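Local coordinates for protein cytochrome P450 (Zobellia galactanivorans, PDB 6G5O) that belongs to the cytochrome P450 family, whose members bind a haem, and carries a protoporphyrin IX containing iron, at residues 260-265 / 297-302. Sequence-based numbering, arbitrary orientation.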
loop_
_atom_site.group_PDB
_atom_site.type_symbol
_atom_site.label_atom_id
_atom_site.label_comp_id
_atom_site.label_asym_id
_atom_site.label_seq_id
_atom_site.Cartn_x
_atom_site.Cartn_y
_atom_site.Cartn_z
ATOM N N MET A 260 -4.381 3.036 11.823
ATOM C CA MET A 260 -3.019 2.731 11.443
ATOM C C MET A 260 -2.722 3.067 9.966
ATOM O O MET A 260 -1.688 3.626 9.672
ATOM C CB MET A 260 -2.715 1.307 11.793
ATOM C CG MET A 260 -2.517 1.206 13.297
ATOM S SD MET A 260 -1.907 -0.383 13.776
ATOM C CE MET A 260 -2.280 -0.312 15.550
ATOM N N ILE A 261 -3.635 2.791 9.061
ATOM C CA ILE A 261 -3.408 3.206 7.689
ATOM C C ILE A 261 -3.291 4.720 7.563
ATOM O O ILE A 261 -2.475 5.213 6.826
ATOM C CB ILE A 261 -4.496 2.667 6.732
ATOM C CG1 ILE A 261 -4.426 1.130 6.663
ATOM C CG2 ILE A 261 -4.342 3.273 5.349
ATOM C CD1 ILE A 261 -3.054 0.576 6.344
ATOM N N ARG A 262 -4.116 5.464 8.261
ATOM C CA ARG A 262 -4.047 6.935 8.251
ATOM C C ARG A 262 -2.671 7.472 8.695
ATOM O O ARG A 262 -2.025 8.291 8.020
ATOM C CB ARG A 262 -5.104 7.534 9.213
ATOM C CG ARG A 262 -5.180 9.058 9.187
ATOM C CD ARG A 262 -5.987 9.621 10.354
ATOM N NE ARG A 262 -5.350 9.384 11.660
ATOM C CZ ARG A 262 -4.390 10.146 12.156
ATOM N NH1 ARG A 262 -3.957 11.195 11.474
ATOM N NH2 ARG A 262 -3.846 9.837 13.315
ATOM N N TYR A 263 -2.291 7.032 9.883
ATOM C CA TYR A 263 -1.138 7.532 10.538
ATOM C C TYR A 263 0.106 7.071 9.819
ATOM O O TYR A 263 0.976 7.886 9.554
ATOM C CB TYR A 263 -1.084 7.085 11.994
ATOM C CG TYR A 263 0.140 7.592 12.718
ATOM C CD1 TYR A 263 0.193 8.878 13.215
ATOM C CD2 TYR A 263 1.225 6.751 12.956
ATOM C CE1 TYR A 263 1.320 9.335 13.905
ATOM C CE2 TYR A 263 2.349 7.180 13.648
ATOM C CZ TYR A 263 2.394 8.486 14.106
ATOM O OH TYR A 263 3.506 8.936 14.770
ATOM N N PHE A 264 0.217 5.781 9.507
ATOM C CA PHE A 264 1.407 5.305 8.772
ATOM C C PHE A 264 1.464 5.682 7.293
ATOM O O PHE A 264 2.541 5.873 6.753
ATOM C CB PHE A 264 1.562 3.831 8.906
ATOM C CG PHE A 264 1.741 3.376 10.319
ATOM C CD1 PHE A 264 2.644 3.994 11.157
ATOM C CD2 PHE A 264 1.059 2.288 10.787
ATOM C CE1 PHE A 264 2.827 3.567 12.457
ATOM C CE2 PHE A 264 1.252 1.867 12.093
ATOM C CZ PHE A 264 2.101 2.518 12.925
ATOM N N SER A 265 0.309 5.816 6.661
ATOM C CA SER A 265 0.210 6.188 5.225
ATOM C C SER A 265 1.322 5.592 4.376
ATOM O O SER A 265 2.089 6.297 3.754
ATOM C CB SER A 265 0.111 7.709 5.062
ATOM O OG SER A 265 -1.167 8.221 5.481
ATOM N N SER A 297 0.594 13.634 3.995
ATOM C CA SER A 297 0.282 14.974 4.501
ATOM C C SER A 297 -1.217 15.211 4.715
ATOM O O SER A 297 -1.612 15.759 5.737
ATOM C CB SER A 297 0.816 16.028 3.533
ATOM O OG SER A 297 0.470 17.336 3.921
ATOM N N ALA A 298 -2.048 14.777 3.767
ATOM C CA ALA A 298 -3.481 14.956 3.879
ATOM C C ALA A 298 -4.000 14.258 5.146
ATOM O O ALA A 298 -4.894 14.760 5.773
ATOM C CB ALA A 298 -4.195 14.447 2.642
ATOM N N ASN A 299 -3.378 13.158 5.529
ATOM C CA ASN A 299 -3.826 12.340 6.622
ATOM C C ASN A 299 -3.358 12.871 7.988
ATOM O O ASN A 299 -3.681 12.268 9.021
ATOM C CB ASN A 299 -3.374 10.888 6.414
ATOM C CG ASN A 299 -4.279 10.103 5.460
ATOM O OD1 ASN A 299 -5.415 10.498 5.172
ATOM N ND2 ASN A 299 -3.787 8.970 4.987
ATOM N N ARG A 300 -2.569 13.956 7.976
ATOM C CA ARG A 300 -2.212 14.691 9.200
ATOM C C ARG A 300 -2.852 16.109 9.274
ATOM O O ARG A 300 -2.595 16.833 10.207
ATOM C CB ARG A 300 -0.687 14.835 9.325
ATOM C CG ARG A 300 0.109 13.550 9.267
ATOM C CD ARG A 300 -0.246 12.626 10.412
ATOM N NE ARG A 300 0.615 11.453 10.399
ATOM C CZ ARG A 300 1.757 11.321 11.066
ATOM N NH1 ARG A 300 2.191 12.267 11.859
ATOM N NH2 ARG A 300 2.463 10.224 10.962
ATOM N N ASP A 301 -3.645 16.497 8.275
ATOM C CA ASP A 301 -4.287 17.800 8.239
ATOM C C ASP A 301 -5.097 18.112 9.523
ATOM O O ASP A 301 -6.050 17.395 9.868
ATOM C CB ASP A 301 -5.205 17.876 7.026
ATOM C CG ASP A 301 -5.554 19.305 6.637
ATOM O OD1 ASP A 301 -5.629 20.162 7.522
ATOM O OD2 ASP A 301 -5.780 19.578 5.433
ATOM N N ALA A 302 -4.735 19.190 10.220
ATOM C CA ALA A 302 -5.325 19.475 11.524
ATOM C C ALA A 302 -6.684 20.159 11.430
ATOM O O ALA A 302 -7.357 20.272 12.439
ATOM C CB ALA A 302 -4.384 20.284 12.382
HETATM O O HOH W 1 0.219 10.320 7.833
#
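Arg-262 and Asn-299 pass each other in opposite directions where helix 253-264 ends against the turn following helix 295-298. The arginine chain bends at its third torsion (66°), bringing NH1 2.7 Å from the carbonyl oxygen Asn-299 O; the hydrogen bond arrives nearly along the C=O axis but is bent at the hydrogen. NH1 also donates to Pro-308 O, while NE forms a salt bridge with Glu-259, the pair matching the ExxR motif of the P450 K helix. A water accepts the N-H of Arg-300 NE, 2.8 Å away, and lies 3.0 Å from Arg-262 O, to which it can donate, though other acceptors compete for its protons.

The guanidinium of Arg-300 lies flat over one face of the Tyr-263 ring in an offset cation-pi stack, planes 10° apart, with NH2 toward the rim, 3.3 Å from CE1. The same NH2 reaches Tyr-263 O at 3.1 Å in a nearly straight hydrogen bond, so ring and backbone of one residue fix its orientation. Both polar ends have further partners in the N-terminal arm: Tyr-263 OH meets Leu-6 N, and Arg-300 NH2 meets Leu-6 O.

Ser-265, with positive phi just past the helix, donates from OG to Arg-262 O and accepts from Asn-299 ND2 at 2.8 Å, along a line almost straight (173°) and in the amide plane. The other amide atom, Asn-299 OD1, takes Val-321 N.

On the rest of the helix, Ile-261 borders the haem and touches Leu-340 of helix 333-350, while Met-260 and Phe-264 pack against helix 223-238.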